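Local coordinates for protein dehydroascorbate reductase (Chlamydomonas reinhardtii, PDB 5XFT) that probably catalyses the reduction of L-dehydroascorbate to L-ascorbate, oxidising two molecules of glutathione to glutathione disulfide, at residues P89-S94 with T154-A159; F107-I112 with A119-A124; G143-G148 with L188-A193; H164-L169 with K173-P178. All coordinates share one frame; numbering follows the deposited sequence.

Contacts 1 and 4 use the first turns and the C-terminal half of helix 153-173. Contact 1 lies nearest the chain centre, about 11 Å between centres; contact 2 lies farthest out, about 19 Å, and contacts 3 and 4 fall between. All four are partly buried. Contact 1 touches contact 3, Asp-155 bonding to the 143-148 turn; contact 4 touches contact 2 through Phe-107 and Leu-169, and contact 3 through Leu-177 and Leu-188. The chemistry follows the place: a hydroxyl pair beside a loose apolar touch in contact 1, purely apolar meetings in contacts 2 and 3, and a backbone bond with an aromatic face in contact 4, which buries the most surface.

Contact 1 (P89-S94 with T154-A159); sequences PSLQSS and TDCSLA
Thr-154, in the first turn of its helix, meets Ser-93 of the linking loop hydroxyl to hydroxyl, OG1 lying 3.0 Å from Ser-93 OG in a hydrogen bond that either group could donate. Its chi1 of -69° sets OG1 beside the backbone N and turns the methyl CG2 the other way, against Phe-146. A threonine suits such a boundary, offering one polar and one apolar branch. The stronger polar partner of Ser-93 OG is Asn-152, just before the helix, so the serine ties the loop to the helix start twice; a backbone hydrogen bond between Leu-91 and Gly-153 joins them again. The buried carboxylate of Asp-155 takes the amides of Phe-146 and Gly-147, the hydroxyl of Tyr-187 and, weakly, the amide of Asn-152. This weak bond is where the N-capping box found at the corresponding helix of glutathione S-transferases would place it. Cys-156 then points toward the loop, and its SG reaches Leu-91 CD1 at 4.5 Å, a loose apolar touch. Both residues also meet helix 22-33, Cys-156 on Leu-29 and Leu-91 on Ala-30 and Ala-33, so that the loop, the thioredoxin-like domain and the helical domain come together here. Leu-91 is buried, as a leucine should be between two helices. Upstream of it, Ser-90 shapes the loop through an ST turn: its OG accepts a nearly straight bond from Gln-92 N, 3.2 Å long at 176°.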
loop_
_atom_site.group_PDB
_atom_site.type_symbol
_atom_site.label_atom_id
_atom_site.label_comp_id
_atom_site.label_asym_id
_atom_site.label_seq_id
_atom_site.Cartn_x
_atom_site.Cartn_y
_atom_site.Cartn_z
ATOM N N PRO A 89 9.123 6.792 15.870
ATOM C CA PRO A 89 9.498 5.379 15.743
ATOM C C PRO A 89 10.068 5.071 14.368
ATOM O O PRO A 89 9.581 5.617 13.381
ATOM C CB PRO A 89 8.176 4.640 15.959
ATOM C CG PRO A 89 7.307 5.607 16.694
ATOM C CD PRO A 89 7.695 6.954 16.191
ATOM N N SER A 90 11.082 4.217 14.299
ATOM C CA SER A 90 11.770 3.996 13.038
ATOM C C SER A 90 11.021 3.003 12.157
ATOM O O SER A 90 10.341 2.091 12.638
ATOM C CB SER A 90 13.190 3.493 13.276
ATOM O OG SER A 90 13.813 3.200 12.040
ATOM N N LEU A 91 11.152 3.201 10.844
ATOM C CA LEU A 91 10.587 2.308 9.840
ATOM C C LEU A 91 11.649 1.832 8.862
ATOM O O LEU A 91 11.316 1.367 7.768
ATOM C CB LEU A 91 9.448 2.985 9.072
ATOM C CG LEU A 91 8.292 3.631 9.829
ATOM C CD1 LEU A 91 7.241 4.127 8.839
ATOM C CD2 LEU A 91 7.696 2.650 10.812
ATOM N N GLN A 92 12.921 1.963 9.221
ATOM C CA GLN A 92 13.985 1.534 8.327
ATOM C C GLN A 92 14.047 0.013 8.275
ATOM O O GLN A 92 13.641 -0.683 9.211
ATOM C CB GLN A 92 15.324 2.123 8.764
ATOM C CG GLN A 92 15.317 3.645 8.765
ATOM C CD GLN A 92 16.700 4.250 8.898
ATOM O OE1 GLN A 92 17.258 4.316 9.992
ATOM N NE2 GLN A 92 17.257 4.706 7.784
ATOM N N SER A 93 14.554 -0.502 7.162
ATOM C CA SER A 93 14.355 -1.895 6.797
ATOM C C SER A 93 15.663 -2.531 6.356
ATOM O O SER A 93 16.442 -1.922 5.616
ATOM C CB SER A 93 13.324 -2.006 5.666
ATOM O OG SER A 93 12.814 -3.321 5.561
ATOM N N SER A 94 15.887 -3.767 6.797
ATOM C CA SER A 94 16.997 -4.565 6.301
ATOM C C SER A 94 16.639 -5.352 5.048
ATOM O O SER A 94 17.535 -5.930 4.426
ATOM C CB SER A 94 17.482 -5.538 7.382
ATOM O OG SER A 94 17.527 -4.917 8.657
ATOM N N THR A 154 9.018 -1.601 4.499
ATOM C CA THR A 154 8.679 -2.663 3.559
ATOM C C THR A 154 7.254 -3.162 3.771
ATOM O O THR A 154 6.552 -3.473 2.805
ATOM C CB THR A 154 9.688 -3.802 3.699
ATOM O OG1 THR A 154 10.963 -3.362 3.214
ATOM C CG2 THR A 154 9.236 -5.029 2.921
ATOM N N ASP A 155 6.809 -3.246 5.027
ATOM C CA ASP A 155 5.407 -3.544 5.295
ATOM C C ASP A 155 4.506 -2.485 4.675
ATOM O O ASP A 155 3.492 -2.802 4.041
ATOM C CB ASP A 155 5.163 -3.610 6.802
ATOM C CG ASP A 155 5.778 -4.829 7.447
ATOM O OD1 ASP A 155 5.700 -5.925 6.855
ATOM O OD2 ASP A 155 6.350 -4.679 8.549
ATOM N N CYS A 156 4.864 -1.210 4.862
ATOM C CA CYS A 156 4.040 -0.119 4.359
ATOM C C CYS A 156 3.973 -0.122 2.840
ATOM O O CYS A 156 2.936 0.233 2.271
ATOM C CB CYS A 156 4.576 1.221 4.866
ATOM S SG CYS A 156 4.439 1.431 6.668
ATOM N N SER A 157 5.056 -0.520 2.169
ATOM C CA SER A 157 5.029 -0.543 0.709
ATOM C C SER A 157 4.365 -1.804 0.158
ATOM O O SER A 157 3.623 -1.738 -0.830
ATOM C CB SER A 157 6.445 -0.418 0.156
ATOM O OG SER A 157 6.435 -0.550 -1.254
ATOM N N LEU A 158 4.619 -2.958 0.769
ATOM C CA LEU A 158 4.253 -4.234 0.170
ATOM C C LEU A 158 2.918 -4.766 0.650
ATOM O O LEU A 158 2.229 -5.455 -0.109
ATOM C CB LEU A 158 5.325 -5.289 0.455
ATOM C CG LEU A 158 6.619 -5.228 -0.351
ATOM C CD1 LEU A 158 7.458 -6.456 -0.051
ATOM C CD2 LEU A 158 6.325 -5.127 -1.844
ATOM N N ALA A 159 2.544 -4.491 1.895
ATOM C CA ALA A 159 1.272 -5.003 2.397
ATOM C C ALA A 159 0.067 -4.504 1.599
ATOM O O ALA A 159 -0.825 -5.322 1.315
ATOM C CB ALA A 159 1.138 -4.668 3.886
#

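Contact 2 (F107-I112 with A119-A124); sequences FRAILI and ADKVAA
Lys-121 lays its aliphatic chain along the neighbouring helix, touching Ile-110 first and Ala-109 afterwards. Its CB sits 3.7 Å from Ile-110 CG1. The chain then bends at chi2 (-55°) instead of extending, which carries CG to 3.6 Å from Ala-109 CB and keeps CD and CE against the same methyl, Lys-121 CE still being 3.7 Å from Ala-109 CB. A second bend, at chi4, leads the ammonium group away from helix 103-112; NZ has a long, weak ion pair with Glu-117. A lysine suits this half-exposed place because its methylenes can pack while its charge stays toward solvent, and alanine opposite is small enough for the methylenes to lie over it. The two segments belong to successive helices, 103-112 and 118-138, of the all-helical C-terminal domain of the glutathione S-transferase fold. They run roughly antiparallel, at 150° between their directions, with axes 8.7 Å apart at closest approach, as fits a helical hairpin closed by a short connection. Ile-110 fills the other half of the interface. With CG1 beside the backbone N (chi1 -69°), its arm extends across to the second helix, where CD1 lies 3.8 Å from Lys-121 O and 3.8 Å from Val-122 CA. The methyl Val-122 CG2 completes this patch, 4.0 Å from Ile-110 CD1. Replacing Ile-110 by an alanine would probably leave Val-122 CG2 and Lys-121 CB without their apolar partner and open a gap between the helices. Behind this patch, Ile-110 also packs on Leu-169 of helix 153-173.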
loop_
_atom_site.group_PDB
_atom_site.type_symbol
_atom_site.label_atom_id
_atom_site.label_comp_id
_atom_site.label_asym_id
_atom_site.label_seq_id
_atom_site.Cartn_x
_atom_site.Cartn_y
_atom_site.Cartn_z
ATOM N N PHE A 107 1.117 -8.770 -10.900
ATOM C CA PHE A 107 -0.289 -8.935 -10.551
ATOM C C PHE A 107 -1.187 -8.083 -11.440
ATOM O O PHE A 107 -2.273 -8.522 -11.852
ATOM C CB PHE A 107 -0.462 -8.605 -9.067
ATOM C CG PHE A 107 -1.764 -7.979 -8.729
ATOM C CD1 PHE A 107 -2.944 -8.696 -8.859
ATOM C CD2 PHE A 107 -1.805 -6.685 -8.239
ATOM C CE1 PHE A 107 -4.141 -8.126 -8.538
ATOM C CE2 PHE A 107 -2.995 -6.106 -7.907
ATOM C CZ PHE A 107 -4.171 -6.824 -8.055
ATOM N N ARG A 108 -0.741 -6.876 -11.766
ATOM C CA ARG A 108 -1.497 -6.042 -12.685
ATOM C C ARG A 108 -1.476 -6.617 -14.095
ATOM O O ARG A 108 -2.518 -6.676 -14.752
ATOM C CB ARG A 108 -0.950 -4.616 -12.675
ATOM C CG ARG A 108 -1.596 -3.722 -13.715
ATOM C CD ARG A 108 -0.968 -2.356 -13.723
ATOM N NE ARG A 108 0.449 -2.429 -14.047
ATOM C CZ ARG A 108 1.286 -1.403 -13.964
ATOM N NH1 ARG A 108 0.852 -0.217 -13.554
ATOM N NH2 ARG A 108 2.561 -1.572 -14.280
ATOM N N ALA A 109 -0.307 -7.049 -14.576
ATOM C CA ALA A 109 -0.240 -7.631 -15.911
ATOM C C ALA A 109 -1.118 -8.868 -16.015
ATOM O O ALA A 109 -1.591 -9.210 -17.106
ATOM C CB ALA A 109 1.208 -7.972 -16.268
ATOM N N ILE A 110 -1.336 -9.552 -14.893
ATOM C CA ILE A 110 -2.270 -10.668 -14.867
ATOM C C ILE A 110 -3.699 -10.160 -14.999
ATOM O O ILE A 110 -4.494 -10.696 -15.781
ATOM C CB ILE A 110 -2.078 -11.489 -13.580
ATOM C CG1 ILE A 110 -0.735 -12.225 -13.612
ATOM C CG2 ILE A 110 -3.252 -12.452 -13.368
ATOM C CD1 ILE A 110 -0.356 -12.818 -12.294
ATOM N N LEU A 111 -4.047 -9.107 -14.252
ATOM C CA LEU A 111 -5.437 -8.656 -14.276
ATOM C C LEU A 111 -5.817 -8.043 -15.619
ATOM O O LEU A 111 -6.904 -8.315 -16.139
ATOM C CB LEU A 111 -5.706 -7.660 -13.151
ATOM C CG LEU A 111 -6.049 -8.242 -11.775
ATOM C CD1 LEU A 111 -6.560 -7.144 -10.844
ATOM C CD2 LEU A 111 -7.060 -9.378 -11.882
ATOM N N ILE A 112 -4.949 -7.212 -16.197
ATOM C CA ILE A 112 -5.363 -6.357 -17.307
ATOM C C ILE A 112 -4.396 -6.432 -18.482
ATOM O O ILE A 112 -4.338 -5.513 -19.306
ATOM C CB ILE A 112 -5.526 -4.898 -16.835
ATOM C CG1 ILE A 112 -4.194 -4.320 -16.367
ATOM C CG2 ILE A 112 -6.530 -4.796 -15.703
ATOM C CD1 ILE A 112 -4.314 -2.903 -15.839
ATOM N N ALA A 119 0.531 -16.549 -18.728
ATOM C CA ALA A 119 1.211 -17.668 -18.080
ATOM C C ALA A 119 2.559 -17.238 -17.502
ATOM O O ALA A 119 2.898 -17.564 -16.353
ATOM C CB ALA A 119 1.384 -18.814 -19.080
ATOM N N ASP A 120 3.330 -16.478 -18.283
ATOM C CA ASP A 120 4.615 -15.982 -17.801
ATOM C C ASP A 120 4.429 -15.081 -16.588
ATOM O O ASP A 120 5.148 -15.206 -15.592
ATOM C CB ASP A 120 5.356 -15.234 -18.913
ATOM C CG ASP A 120 5.762 -16.139 -20.067
ATOM O OD1 ASP A 120 5.778 -17.379 -19.887
ATOM O OD2 ASP A 120 6.065 -15.606 -21.157
ATOM N N LYS A 121 3.451 -14.173 -16.648
ATOM C CA LYS A 121 3.242 -13.249 -15.537
ATOM C C LYS A 121 2.832 -13.986 -14.263
ATOM O O LYS A 121 3.236 -13.605 -13.157
ATOM C CB LYS A 121 2.197 -12.205 -15.924
ATOM C CG LYS A 121 2.702 -11.176 -16.932
ATOM C CD LYS A 121 3.977 -10.491 -16.440
ATOM C CE LYS A 121 4.414 -9.362 -17.366
ATOM N NZ LYS A 121 4.580 -9.804 -18.777
ATOM N N VAL A 122 2.027 -15.041 -14.397
ATOM C CA VAL A 122 1.692 -15.880 -13.252
ATOM C C VAL A 122 2.958 -16.473 -12.652
ATOM O O VAL A 122 3.159 -16.450 -11.424
ATOM C CB VAL A 122 0.694 -16.977 -13.671
ATOM C CG1 VAL A 122 0.483 -17.978 -12.537
ATOM C CG2 VAL A 122 -0.633 -16.367 -14.081
ATOM N N ALA A 123 3.841 -16.998 -13.507
ATOM C CA ALA A 123 5.088 -17.568 -13.002
ATOM C C ALA A 123 5.902 -16.524 -12.235
ATOM O O ALA A 123 6.331 -16.762 -11.095
ATOM C CB ALA A 123 5.890 -18.161 -14.159
ATOM N N ALA A 124 6.091 -15.346 -12.837
ATOM C CA ALA A 124 6.878 -14.291 -12.201
ATOM C C ALA A 124 6.259 -13.863 -10.873
ATOM O O ALA A 124 6.965 -13.700 -9.864
ATOM C CB ALA A 124 7.005 -13.101 -13.149
#

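Contact 3 (G143-G148 with L188-A193); sequences GPLFGG and LAALKA
Ala-190 receives two residues of the loop at once, Pro-144 and Leu-145, in the all-helical C-terminal domain of the glutathione S-transferase fold, where the turn before helix 153-173 rests on helix 182-193. The tight part centres on the alanine methyl: Pro-144 CG comes to 3.8 Å from Ala-190 CB, and Leu-145 CD2 to 3.9 Å from the same carbon. An alanine is well chosen here, since its short side chain lets both come close to the helix backbone. Leu-145, buried, points toward the helix, and its chi1 of -44° sets CG beside the backbone N, which carries CD2 out to Ala-190 and Leu-191. Leu-191 approaches differently: it leaves its helix at an angle to the loop, and only its end swings in. Behind it lie Ala-159 and Leu-151, so these leucines merge with the domain's interior. The outer side is much looser. Pro-144 is partly exposed, its ring covering the methyl from the outer side, and beyond it Ala-189, Lys-192 and Ala-193 face solvent and make no contact with the loop. The loop holds its own shape as a type I turn from Leu-145 to Gly-148, with Leu-145 N bonded to Gly-148 O at 3.0 Å and a weak return bond from Gly-148 N to Leu-145 O. Glycine is called for at Gly-143, where a side chain would strike Gly-148 C, and is favoured by the positive phi of 64° at Gly-148. At the inner end of the contact, Leu-145 CD2 and Leu-191 CD2 touch methyl to methyl at 4.1 Å.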
loop_
_atom_site.group_PDB
_atom_site.type_symbol
_atom_site.label_atom_id
_atom_site.label_comp_id
_atom_site.label_asym_id
_atom_site.label_seq_id
_atom_site.Cartn_x
_atom_site.Cartn_y
_atom_site.Cartn_z
ATOM N N GLY A 143 9.578 -11.860 14.302
ATOM C CA GLY A 143 8.177 -11.515 14.217
ATOM C C GLY A 143 7.588 -11.829 12.853
ATOM O O GLY A 143 8.306 -12.139 11.897
ATOM N N PRO A 144 6.257 -11.746 12.737
ATOM C CA PRO A 144 5.591 -12.136 11.482
ATOM C C PRO A 144 5.604 -11.069 10.390
ATOM O O PRO A 144 5.289 -11.390 9.233
ATOM C CB PRO A 144 4.160 -12.440 11.934
ATOM C CG PRO A 144 3.956 -11.564 13.127
ATOM C CD PRO A 144 5.297 -11.379 13.793
ATOM N N LEU A 145 5.957 -9.826 10.709
ATOM C CA LEU A 145 6.060 -8.767 9.717
ATOM C C LEU A 145 7.512 -8.564 9.303
ATOM O O LEU A 145 8.447 -9.004 9.974
ATOM C CB LEU A 145 5.492 -7.455 10.260
ATOM C CG LEU A 145 4.168 -7.529 11.004
ATOM C CD1 LEU A 145 3.838 -6.163 11.541
ATOM C CD2 LEU A 145 3.075 -8.029 10.080
ATOM N N PHE A 146 7.693 -7.868 8.181
ATOM C CA PHE A 146 9.039 -7.506 7.756
ATOM C C PHE A 146 9.757 -6.667 8.802
ATOM O O PHE A 146 10.990 -6.629 8.806
ATOM C CB PHE A 146 8.996 -6.747 6.428
ATOM C CG PHE A 146 8.601 -7.597 5.257
ATOM C CD1 PHE A 146 7.295 -7.596 4.794
ATOM C CD2 PHE A 146 9.537 -8.400 4.617
ATOM C CE1 PHE A 146 6.925 -8.375 3.718
ATOM C CE2 PHE A 146 9.175 -9.182 3.534
ATOM C CZ PHE A 146 7.865 -9.170 3.085
ATOM N N GLY A 147 9.015 -5.984 9.671
ATOM C CA GLY A 147 9.605 -5.229 10.757
ATOM C C GLY A 147 9.424 -5.952 12.071
ATOM O O GLY A 147 9.194 -5.330 13.113
ATOM N N GLY A 148 9.510 -7.278 12.020
ATOM C CA GLY A 148 9.330 -8.108 13.192
ATOM C C GLY A 148 7.934 -8.024 13.766
ATOM O O GLY A 148 6.987 -8.598 13.222
ATOM N N LEU A 188 -0.623 -12.033 6.492
ATOM C CA LEU A 188 -1.920 -11.391 6.309
ATOM C C LEU A 188 -2.717 -11.371 7.609
ATOM O O LEU A 188 -3.274 -10.334 7.984
ATOM C CB LEU A 188 -2.700 -12.085 5.192
ATOM C CG LEU A 188 -2.248 -11.654 3.792
ATOM C CD1 LEU A 188 -2.436 -12.773 2.783
ATOM C CD2 LEU A 188 -2.976 -10.392 3.347
ATOM N N ALA A 189 -2.771 -12.500 8.324
ATOM C CA ALA A 189 -3.485 -12.515 9.601
ATOM C C ALA A 189 -2.900 -11.496 10.577
ATOM O O ALA A 189 -3.641 -10.782 11.268
ATOM C CB ALA A 189 -3.454 -13.917 10.206
ATOM N N ALA A 190 -1.570 -11.405 10.633
ATOM C CA ALA A 190 -0.914 -10.454 11.524
ATOM C C ALA A 190 -1.281 -9.020 11.167
ATOM O O ALA A 190 -1.596 -8.213 12.050
ATOM C CB ALA A 190 0.603 -10.650 11.475
ATOM N N LEU A 191 -1.246 -8.682 9.873
ATOM C CA LEU A 191 -1.621 -7.335 9.445
ATOM C C LEU A 191 -3.065 -7.031 9.804
ATOM O O LEU A 191 -3.376 -5.955 10.322
ATOM C CB LEU A 191 -1.408 -7.171 7.941
ATOM C CG LEU A 191 0.033 -7.089 7.461
ATOM C CD1 LEU A 191 0.099 -7.322 5.985
ATOM C CD2 LEU A 191 0.601 -5.736 7.812
ATOM N N LYS A 192 -3.964 -7.977 9.540
ATOM C CA LYS A 192 -5.360 -7.766 9.883
ATOM C C LYS A 192 -5.562 -7.627 11.386
ATOM O O LYS A 192 -6.554 -7.025 11.812
ATOM C CB LYS A 192 -6.206 -8.904 9.310
ATOM C CG LYS A 192 -6.031 -9.055 7.797
ATOM C CD LYS A 192 -7.287 -9.549 7.112
ATOM C CE LYS A 192 -7.183 -11.019 6.756
ATOM N NZ LYS A 192 -8.119 -11.374 5.652
ATOM N N ALA A 193 -4.634 -8.136 12.197
ATOM C CA ALA A 193 -4.740 -7.934 13.638
ATOM C C ALA A 193 -4.287 -6.547 14.086
ATOM O O ALA A 193 -4.700 -6.098 15.162
ATOM C CB ALA A 193 -3.933 -9.000 14.381
#

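Contact 4 (H164-L169 with K173-P178); sequences HAVVAL and KGWELP
Leu-169 O receives the hydrogen bond of this contact, from Lys-173 N at 2.9 Å, in the last turn of the helix. A further approach from Trp-175 N is weak and its placement doubtful. The aromatic interaction is a CH-pi contact: Leu-169 CD1 stands over one face of the six-membered ring of Trp-175, 3.8 Å from its centroid, while Leu-169 CB adds a touch to Trp-175 CE3 at 3.6 Å. The indole reaches back to the helix because its CG lies anti to the backbone N (chi1 -178°), and it meets Val-166 CA at its edge. Apolar packing continues with Val-166 CG1, 4.3 Å from Leu-177 CD2. Leu-129 of helix 118-138 touches both Trp-175 and Leu-177; such a place suits a broad aromatic ring and a branched aliphatic side chain. An alanine in place of Trp-175 is likely to leave the Leu-169 methyl without its aromatic cover and open a gap toward Leu-129. Gly-174, first beyond the helix, takes a positive phi of 68°, which favours glycine and reverses the chain: a glycine-terminated helix end, folded back here onto helix 153-173 of the glutathione S-transferase C-terminal domain.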
loop_
_atom_site.group_PDB
_atom_site.type_symbol
_atom_site.label_atom_id
_atom_site.label_comp_id
_atom_site.label_asym_id
_atom_site.label_seq_id
_atom_site.Cartn_x
_atom_site.Cartn_y
_atom_site.Cartn_z
ATOM N N HIS A 164 -4.208 -5.953 -2.422
ATOM C CA HIS A 164 -4.809 -5.880 -3.748
ATOM C C HIS A 164 -4.638 -7.187 -4.510
ATOM O O HIS A 164 -5.561 -7.637 -5.198
ATOM C CB HIS A 164 -4.196 -4.727 -4.538
ATOM C CG HIS A 164 -4.766 -3.390 -4.192
ATOM N ND1 HIS A 164 -5.453 -2.618 -5.105
ATOM C CD2 HIS A 164 -4.752 -2.685 -3.036
ATOM C CE1 HIS A 164 -5.838 -1.495 -4.526
ATOM N NE2 HIS A 164 -5.426 -1.511 -3.271
ATOM N N ALA A 165 -3.466 -7.816 -4.393
ATOM C CA ALA A 165 -3.194 -9.025 -5.164
ATOM C C ALA A 165 -4.143 -10.151 -4.770
ATOM O O ALA A 165 -4.823 -10.731 -5.624
ATOM C CB ALA A 165 -1.735 -9.452 -4.987
ATOM N N VAL A 166 -4.219 -10.466 -3.475
ATOM C CA VAL A 166 -5.047 -11.598 -3.071
ATOM C C VAL A 166 -6.525 -11.297 -3.310
ATOM O O VAL A 166 -7.255 -12.130 -3.867
ATOM C CB VAL A 166 -4.757 -12.013 -1.611
ATOM C CG1 VAL A 166 -3.288 -12.376 -1.445
ATOM C CG2 VAL A 166 -5.139 -10.928 -0.621
ATOM N N VAL A 167 -6.980 -10.090 -2.953
ATOM C CA VAL A 167 -8.402 -9.775 -3.086
ATOM C C VAL A 167 -8.813 -9.763 -4.553
ATOM O O VAL A 167 -9.732 -10.482 -4.973
ATOM C CB VAL A 167 -8.725 -8.435 -2.404
ATOM C CG1 VAL A 167 -10.132 -7.986 -2.762
ATOM C CG2 VAL A 167 -8.572 -8.562 -0.894
ATOM N N ALA A 168 -8.126 -8.950 -5.354
ATOM C CA ALA A 168 -8.514 -8.775 -6.747
ATOM C C ALA A 168 -8.342 -10.063 -7.538
ATOM O O ALA A 168 -9.198 -10.410 -8.360
ATOM C CB ALA A 168 -7.701 -7.648 -7.379
ATOM N N LEU A 169 -7.243 -10.785 -7.310
ATOM C CA LEU A 169 -7.030 -12.016 -8.065
ATOM C C LEU A 169 -8.070 -13.067 -7.702
ATOM O O LEU A 169 -8.583 -13.765 -8.584
ATOM C CB LEU A 169 -5.621 -12.551 -7.832
ATOM C CG LEU A 169 -4.475 -11.841 -8.556
ATOM C CD1 LEU A 169 -3.176 -12.563 -8.258
ATOM C CD2 LEU A 169 -4.717 -11.763 -10.046
ATOM N N LYS A 173 -10.237 -13.774 -10.982
ATOM C CA LYS A 173 -9.604 -14.920 -11.614
ATOM C C LYS A 173 -9.758 -16.216 -10.831
ATOM O O LYS A 173 -9.313 -17.263 -11.310
ATOM C CB LYS A 173 -8.108 -14.647 -11.835
ATOM C CG LYS A 173 -7.801 -13.537 -12.830
ATOM C CD LYS A 173 -7.989 -14.005 -14.265
ATOM C CE LYS A 173 -7.172 -13.166 -15.242
ATOM N NZ LYS A 173 -7.906 -11.964 -15.709
ATOM N N GLY A 174 -10.357 -16.183 -9.645
ATOM C CA GLY A 174 -10.438 -17.374 -8.826
ATOM C C GLY A 174 -9.086 -17.815 -8.305
ATOM O O GLY A 174 -8.984 -18.820 -7.594
ATOM N N TRP A 175 -8.041 -17.068 -8.661
ATOM C CA TRP A 175 -6.701 -17.339 -8.161
ATOM C C TRP A 175 -6.685 -17.274 -6.640
ATOM O O TRP A 175 -7.467 -16.551 -6.017
ATOM C CB TRP A 175 -5.710 -16.333 -8.746
ATOM C CG TRP A 175 -4.279 -16.550 -8.346
ATOM C CD1 TRP A 175 -3.333 -17.259 -9.032
ATOM C CD2 TRP A 175 -3.621 -16.033 -7.178
ATOM N NE1 TRP A 175 -2.133 -17.221 -8.361
ATOM C CE2 TRP A 175 -2.284 -16.478 -7.220
ATOM C CE3 TRP A 175 -4.036 -15.242 -6.099
ATOM C CZ2 TRP A 175 -1.361 -16.158 -6.229
ATOM C CZ3 TRP A 175 -3.118 -14.927 -5.117
ATOM C CH2 TRP A 175 -1.796 -15.386 -5.187
ATOM N N GLU A 176 -5.794 -18.049 -6.036
ATOM C CA GLU A 176 -5.721 -18.090 -4.587
ATOM C C GLU A 176 -4.269 -18.143 -4.145
ATOM O O GLU A 176 -3.397 -18.635 -4.867
ATOM C CB GLU A 176 -6.495 -19.279 -4.021
ATOM C CG GLU A 176 -7.467 -18.885 -2.931
ATOM C CD GLU A 176 -8.640 -19.832 -2.834
ATOM O OE1 GLU A 176 -8.429 -21.008 -2.470
ATOM O OE2 GLU A 176 -9.774 -19.400 -3.124
ATOM N N LEU A 177 -4.026 -17.608 -2.959
ATOM C CA LEU A 177 -2.706 -17.667 -2.349
ATOM C C LEU A 177 -2.446 -19.086 -1.866
ATOM O O LEU A 177 -3.149 -19.558 -0.959
ATOM C CB LEU A 177 -2.630 -16.677 -1.194
ATOM C CG LEU A 177 -1.262 -16.402 -0.575
ATOM C CD1 LEU A 177 -0.363 -15.699 -1.574
ATOM C CD2 LEU A 177 -1.414 -15.576 0.688
ATOM N N PRO A 178 -1.484 -19.809 -2.442
ATOM C CA PRO A 178 -1.254 -21.201 -2.037
ATOM C C PRO A 178 -1.062 -21.344 -0.533
ATOM O O PRO A 178 -0.467 -20.485 0.122
ATOM C CB PRO A 178 0.017 -21.586 -2.801
ATOM C CG PRO A 178 -0.000 -20.709 -4.003
ATOM C CD PRO A 178 -0.640 -19.414 -3.585
#